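Long-range contact in ESXA (Geobacillus thermodenitrificans, PDB 3ZBH), which is of unknown function but belongs to the WXG100 (ESAT-6) family and is probably a substrate of a type VII secretion system: residues 22-36 with 58-72. Numbering follows the deposited sequence.
Sequences NVESSNVTELIARLD and YQELRPSFEKMAVLL. With ACT (acetate ion), chain L.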
loop_
_atom_site.group_PDB
_atom_site.type_symbol
_atom_site.label_atom_id
_atom_site.label_comp_id
_atom_site.label_asym_id
_atom_site.label_seq_id
_atom_site.Cartn_x
_atom_site.Cartn_y
_atom_site.Cartn_z
ATOM N N ASN B 22 -4.039 -11.143 5.620
ATOM C CA ASN B 22 -3.604 -10.535 6.901
ATOM C C ASN B 22 -2.226 -9.908 6.813
ATOM O O ASN B 22 -1.990 -8.842 7.371
ATOM C CB ASN B 22 -3.654 -11.530 8.050
ATOM C CG ASN B 22 -5.057 -11.993 8.357
ATOM O OD1 ASN B 22 -5.256 -13.158 8.673
ATOM N ND2 ASN B 22 -6.035 -11.102 8.251
ATOM N N VAL B 23 -1.320 -10.552 6.086
ATOM C CA VAL B 23 -0.032 -9.934 5.807
ATOM C C VAL B 23 -0.194 -8.594 5.071
ATOM O O VAL B 23 0.427 -7.573 5.440
ATOM C CB VAL B 23 0.892 -10.900 4.992
ATOM C CG1 VAL B 23 2.083 -10.150 4.402
ATOM C CG2 VAL B 23 1.326 -12.077 5.858
ATOM N N GLU B 24 -1.001 -8.569 4.020
ATOM C CA GLU B 24 -1.126 -7.329 3.259
ATOM C C GLU B 24 -1.834 -6.241 4.072
ATOM O O GLU B 24 -1.514 -5.066 3.925
ATOM C CB GLU B 24 -1.758 -7.548 1.864
ATOM C CG GLU B 24 -0.973 -8.469 0.913
ATOM C CD GLU B 24 0.516 -8.112 0.723
ATOM O OE1 GLU B 24 0.979 -7.001 1.081
ATOM O OE2 GLU B 24 1.261 -8.967 0.209
ATOM N N SER B 25 -2.745 -6.618 4.976
ATOM C CA SER B 25 -3.328 -5.624 5.854
ATOM C C SER B 25 -2.210 -4.947 6.696
ATOM O O SER B 25 -2.189 -3.720 6.802
ATOM C CB SER B 25 -4.374 -6.220 6.791
ATOM O OG SER B 25 -4.812 -5.204 7.687
ATOM N N SER B 26 -1.312 -5.748 7.270
ATOM C CA SER B 26 -0.165 -5.211 8.050
ATOM C C SER B 26 0.724 -4.303 7.241
ATOM O O SER B 26 1.126 -3.236 7.718
ATOM C CB SER B 26 0.705 -6.344 8.618
ATOM O OG SER B 26 -0.108 -7.220 9.370
ATOM N N ASN B 27 1.067 -4.735 6.020
ATOM C CA ASN B 27 1.804 -3.882 5.112
ATOM C C ASN B 27 1.163 -2.524 4.840
ATOM O O ASN B 27 1.888 -1.534 4.721
ATOM C CB ASN B 27 2.101 -4.593 3.784
ATOM C CG ASN B 27 2.990 -5.815 3.961
ATOM O OD1 ASN B 27 3.768 -5.891 4.896
ATOM N ND2 ASN B 27 2.854 -6.778 3.072
ATOM N N VAL B 28 -0.175 -2.470 4.732
ATOM C CA VAL B 28 -0.899 -1.201 4.556
ATOM C C VAL B 28 -0.740 -0.263 5.764
ATOM O O VAL B 28 -0.398 0.913 5.580
ATOM C CB VAL B 28 -2.422 -1.393 4.206
ATOM C CG1 VAL B 28 -3.210 -0.070 4.270
ATOM C CG2 VAL B 28 -2.550 -1.996 2.828
ATOM N N THR B 29 -0.977 -0.756 6.992
ATOM C CA THR B 29 -0.873 0.141 8.145
ATOM C C THR B 29 0.581 0.541 8.442
ATOM O O THR B 29 0.842 1.707 8.789
ATOM C CB THR B 29 -1.576 -0.392 9.421
ATOM O OG1 THR B 29 -1.121 -1.709 9.689
ATOM C CG2 THR B 29 -3.123 -0.382 9.229
ATOM N N GLU B 30 1.519 -0.379 8.226
ATOM C CA GLU B 30 2.944 -0.047 8.344
ATOM C C GLU B 30 3.328 1.055 7.360
ATOM O O GLU B 30 4.033 2.009 7.715
ATOM C CB GLU B 30 3.811 -1.297 8.222
ATOM C CG GLU B 30 3.602 -2.211 9.431
ATOM C CD GLU B 30 4.191 -3.575 9.236
ATOM O OE1 GLU B 30 4.963 -3.744 8.279
ATOM O OE2 GLU B 30 3.897 -4.475 10.045
ATOM N N LEU B 31 2.852 0.930 6.126
ATOM C CA LEU B 31 3.111 1.952 5.116
ATOM C C LEU B 31 2.512 3.302 5.502
ATOM O O LEU B 31 3.170 4.331 5.415
ATOM C CB LEU B 31 2.560 1.482 3.757
ATOM C CG LEU B 31 2.475 2.463 2.597
ATOM C CD1 LEU B 31 3.857 2.818 2.044
ATOM C CD2 LEU B 31 1.623 1.787 1.522
ATOM N N ILE B 32 1.275 3.314 5.943
ATOM C CA ILE B 32 0.676 4.563 6.376
ATOM C C ILE B 32 1.470 5.239 7.506
ATOM O O ILE B 32 1.740 6.431 7.455
ATOM C CB ILE B 32 -0.804 4.392 6.747
ATOM C CG1 ILE B 32 -1.625 4.072 5.483
ATOM C CG2 ILE B 32 -1.338 5.672 7.392
ATOM C CD1 ILE B 32 -1.402 5.053 4.318
ATOM N N ALA B 33 1.879 4.451 8.491
ATOM C CA ALA B 33 2.716 4.946 9.574
ATOM C C ALA B 33 4.012 5.560 9.042
ATOM O O ALA B 33 4.395 6.644 9.469
ATOM C CB ALA B 33 3.009 3.816 10.550
ATOM N N ARG B 34 4.680 4.890 8.108
ATOM C CA ARG B 34 5.900 5.448 7.507
ATOM C C ARG B 34 5.657 6.733 6.703
ATOM O O ARG B 34 6.414 7.719 6.835
ATOM C CB ARG B 34 6.639 4.421 6.641
ATOM C CG ARG B 34 7.151 3.193 7.378
ATOM C CD ARG B 34 8.080 2.384 6.474
ATOM N NE ARG B 34 7.460 1.933 5.216
ATOM C CZ ARG B 34 6.745 0.816 5.065
ATOM N NH1 ARG B 34 6.524 0.009 6.094
ATOM N NH2 ARG B 34 6.260 0.495 3.867
ATOM N N LEU B 35 4.611 6.726 5.877
ATOM C CA LEU B 35 4.205 7.942 5.165
ATOM C C LEU B 35 3.753 9.066 6.112
ATOM O O LEU B 35 3.957 10.228 5.816
ATOM C CB LEU B 35 3.084 7.639 4.166
ATOM C CG LEU B 35 3.443 6.642 3.056
ATOM C CD1 LEU B 35 2.215 6.463 2.160
ATOM C CD2 LEU B 35 4.628 7.160 2.245
ATOM N N ASP B 36 3.146 8.733 7.248
ATOM C CA ASP B 36 2.780 9.778 8.201
ATOM C C ASP B 36 4.026 10.532 8.696
ATOM O O ASP B 36 4.046 11.780 8.758
ATOM C CB ASP B 36 2.022 9.211 9.413
ATOM C CG ASP B 36 0.575 8.882 9.116
ATOM O OD1 ASP B 36 0.015 9.301 8.057
ATOM O OD2 ASP B 36 -0.005 8.178 9.966
ATOM N N TYR B 58 -2.341 13.854 0.230
ATOM C CA TYR B 58 -2.048 12.728 1.112
ATOM C C TYR B 58 -3.202 12.438 2.078
ATOM O O TYR B 58 -3.731 11.302 2.127
ATOM C CB TYR B 58 -0.743 12.968 1.886
ATOM C CG TYR B 58 -0.496 11.861 2.876
ATOM C CD1 TYR B 58 -0.226 10.581 2.422
ATOM C CD2 TYR B 58 -0.586 12.079 4.263
ATOM C CE1 TYR B 58 -0.018 9.530 3.294
ATOM C CE2 TYR B 58 -0.350 11.031 5.159
ATOM C CZ TYR B 58 -0.081 9.759 4.662
ATOM O OH TYR B 58 0.119 8.681 5.483
ATOM N N GLN B 59 -3.605 13.450 2.842
ATOM C CA GLN B 59 -4.715 13.293 3.787
ATOM C C GLN B 59 -6.065 12.952 3.130
ATOM O O GLN B 59 -6.934 12.344 3.765
ATOM C CB GLN B 59 -4.854 14.514 4.704
ATOM C CG GLN B 59 -3.670 14.732 5.658
ATOM C CD GLN B 59 -3.540 13.668 6.740
ATOM O OE1 GLN B 59 -2.425 13.280 7.114
ATOM N NE2 GLN B 59 -4.668 13.191 7.249
ATOM N N GLU B 60 -6.247 13.340 1.871
ATOM C CA GLU B 60 -7.437 12.921 1.123
ATOM C C GLU B 60 -7.443 11.406 0.845
ATOM O O GLU B 60 -8.500 10.774 0.792
ATOM C CB GLU B 60 -7.537 13.713 -0.192
ATOM C CG GLU B 60 -8.926 13.748 -0.815
ATOM C CD GLU B 60 -9.116 12.722 -1.922
ATOM O OE1 GLU B 60 -8.331 12.738 -2.899
ATOM O OE2 GLU B 60 -10.060 11.900 -1.823
ATOM N N LEU B 61 -6.262 10.826 0.670
ATOM C CA LEU B 61 -6.158 9.434 0.272
ATOM C C LEU B 61 -6.012 8.487 1.453
ATOM O O LEU B 61 -6.367 7.310 1.370
ATOM C CB LEU B 61 -4.962 9.245 -0.659
ATOM C CG LEU B 61 -5.053 9.964 -2.003
ATOM C CD1 LEU B 61 -3.720 9.843 -2.724
ATOM C CD2 LEU B 61 -6.188 9.396 -2.843
ATOM N N ARG B 62 -5.464 8.998 2.539
ATOM C CA ARG B 62 -5.169 8.184 3.708
ATOM C C ARG B 62 -6.383 7.373 4.204
ATOM O O ARG B 62 -6.230 6.207 4.530
ATOM C CB ARG B 62 -4.598 9.058 4.818
ATOM C CG ARG B 62 -3.849 8.285 5.910
ATOM C CD ARG B 62 -3.528 9.258 7.051
ATOM N NE ARG B 62 -2.865 8.599 8.164
ATOM C CZ ARG B 62 -3.495 8.032 9.192
ATOM N NH1 ARG B 62 -4.834 8.017 9.260
ATOM N NH2 ARG B 62 -2.783 7.463 10.152
ATOM N N PRO B 63 -7.594 7.982 4.265
ATOM C CA PRO B 63 -8.670 7.185 4.844
ATOM C C PRO B 63 -9.010 5.937 4.004
ATOM O O PRO B 63 -9.527 4.959 4.555
ATOM C CB PRO B 63 -9.874 8.134 4.861
ATOM C CG PRO B 63 -9.318 9.510 4.720
ATOM C CD PRO B 63 -7.972 9.399 4.068
ATOM N N SER B 64 -8.716 5.974 2.707
ATOM C CA SER B 64 -9.024 4.845 1.846
ATOM C C SER B 64 -8.026 3.717 2.094
ATOM O O SER B 64 -8.340 2.554 1.891
ATOM C CB SER B 64 -8.991 5.279 0.386
ATOM O OG SER B 64 -10.104 6.120 0.122
ATOM N N PHE B 65 -6.808 4.069 2.516
ATOM C CA PHE B 65 -5.858 3.058 2.951
ATOM C C PHE B 65 -6.325 2.378 4.236
ATOM O O PHE B 65 -6.155 1.176 4.379
ATOM C CB PHE B 65 -4.421 3.640 3.093
ATOM C CG PHE B 65 -3.700 3.790 1.769
ATOM C CD1 PHE B 65 -4.179 4.642 0.784
ATOM C CD2 PHE B 65 -2.554 3.045 1.499
ATOM C CE1 PHE B 65 -3.534 4.753 -0.445
ATOM C CE2 PHE B 65 -1.904 3.162 0.278
ATOM C CZ PHE B 65 -2.396 4.008 -0.703
ATOM N N GLU B 66 -6.911 3.129 5.168
ATOM C CA GLU B 66 -7.412 2.494 6.399
ATOM C C GLU B 66 -8.585 1.590 6.047
ATOM O O GLU B 66 -8.746 0.539 6.619
ATOM C CB GLU B 66 -7.835 3.534 7.445
ATOM C CG GLU B 66 -6.673 4.424 7.937
ATOM C CD GLU B 66 -5.473 3.637 8.477
ATOM O OE1 GLU B 66 -5.621 2.486 8.961
ATOM O OE2 GLU B 66 -4.335 4.164 8.411
ATOM N N LYS B 67 -9.399 2.002 5.074
ATOM C CA LYS B 67 -10.495 1.138 4.633
ATOM C C LYS B 67 -9.975 -0.142 3.993
ATOM O O LYS B 67 -10.563 -1.200 4.135
ATOM C CB LYS B 67 -11.405 1.883 3.649
ATOM C CG LYS B 67 -12.365 2.874 4.289
ATOM C CD LYS B 67 -12.888 3.830 3.233
ATOM C CE LYS B 67 -13.612 5.044 3.792
ATOM N NZ LYS B 67 -14.973 4.655 4.249
ATOM N N MET B 68 -8.883 -0.043 3.250
ATOM C CA MET B 68 -8.299 -1.236 2.644
ATOM C C MET B 68 -7.809 -2.178 3.743
ATOM O O MET B 68 -7.980 -3.381 3.663
ATOM C CB MET B 68 -7.156 -0.864 1.707
ATOM C CG MET B 68 -6.549 -2.062 0.999
ATOM S SD MET B 68 -7.641 -2.722 -0.292
ATOM C CE MET B 68 -7.239 -1.591 -1.626
ATOM N N ALA B 69 -7.139 -1.618 4.748
ATOM C CA ALA B 69 -6.645 -2.454 5.830
ATOM C C ALA B 69 -7.805 -3.185 6.541
ATOM O O ALA B 69 -7.698 -4.381 6.837
ATOM C CB ALA B 69 -5.794 -1.620 6.798
ATOM N N VAL B 70 -8.923 -2.509 6.774
ATOM C CA VAL B 70 -10.079 -3.181 7.379
ATOM C C VAL B 70 -10.569 -4.296 6.448
ATOM O O VAL B 70 -10.780 -5.444 6.868
ATOM C CB VAL B 70 -11.232 -2.185 7.645
ATOM C CG1 VAL B 70 -12.524 -2.911 7.980
ATOM C CG2 VAL B 70 -10.862 -1.213 8.775
ATOM N N LEU B 71 -10.755 -3.953 5.175
ATOM C CA LEU B 71 -11.248 -4.955 4.188
ATOM C C LEU B 71 -10.398 -6.209 4.141
ATOM O O LEU B 71 -10.925 -7.315 4.203
ATOM C CB LEU B 71 -11.252 -4.326 2.789
ATOM C CG LEU B 71 -11.505 -5.268 1.602
ATOM C CD1 LEU B 71 -12.914 -5.786 1.736
ATOM C CD2 LEU B 71 -11.332 -4.450 0.320
ATOM N N LEU B 72 -9.074 -6.039 4.022
ATOM C CA LEU B 72 -8.178 -7.170 3.891
ATOM C C LEU B 72 -8.229 -8.045 5.139
ATOM O O LEU B 72 -8.202 -9.243 5.041
ATOM C CB LEU B 72 -6.731 -6.715 3.640
ATOM C CG LEU B 72 -6.504 -5.869 2.355
ATOM C CD1 LEU B 72 -5.107 -5.265 2.369
ATOM C CD2 LEU B 72 -6.801 -6.593 1.035
HETATM C C ACT L . -5.797 6.356 12.335
HETATM O O ACT L . -5.914 5.561 11.386
HETATM O OXT ACT L . -4.735 6.995 12.522
HETATM C CH3 ACT L . -6.953 6.533 13.274
#
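Ile32 lies over one face of the Arg62 guanidinium, its CG2 3.4 Å from Arg62 NE, while its CD1 reaches Phe65 CB at 3.6 Å. This knob, set among Tyr58, Arg62, Phe65 and Glu66, belongs to the antiparallel helical hairpin of the WXG100 fold, in which the axes of segments 22-36 and 58-72 come within 8.4 Å, their directions 160° apart. Val28 is a second knob, among Phe65, Met68, Ala69 and Leu72; with CG1 anti to the backbone N (chi1 170°), that methyl packs 3.9 Å from Ala69 CB. Near Ala69 the helices draw closest, Ser25 CA and Ala69 CA being 4.6 Å apart. The Phe65 ring also stacks on Phe65 of the second subunit. At the other end Arg62, extended from CG to NE, grips Asp36 side-on through NE and NH2, both syn lone pairs being used, and NH2 also bonds an acetate. A leucine in place of Arg62 would probably leave the Asp36 carboxylate without its countercharge and freer to turn. Asp36 OD1 takes two donors: Arg62 NE at 3.0 Å, nearly in the guanidinium plane, and Tyr58 OH at 2.6 Å, from 42° above the carboxylate plane.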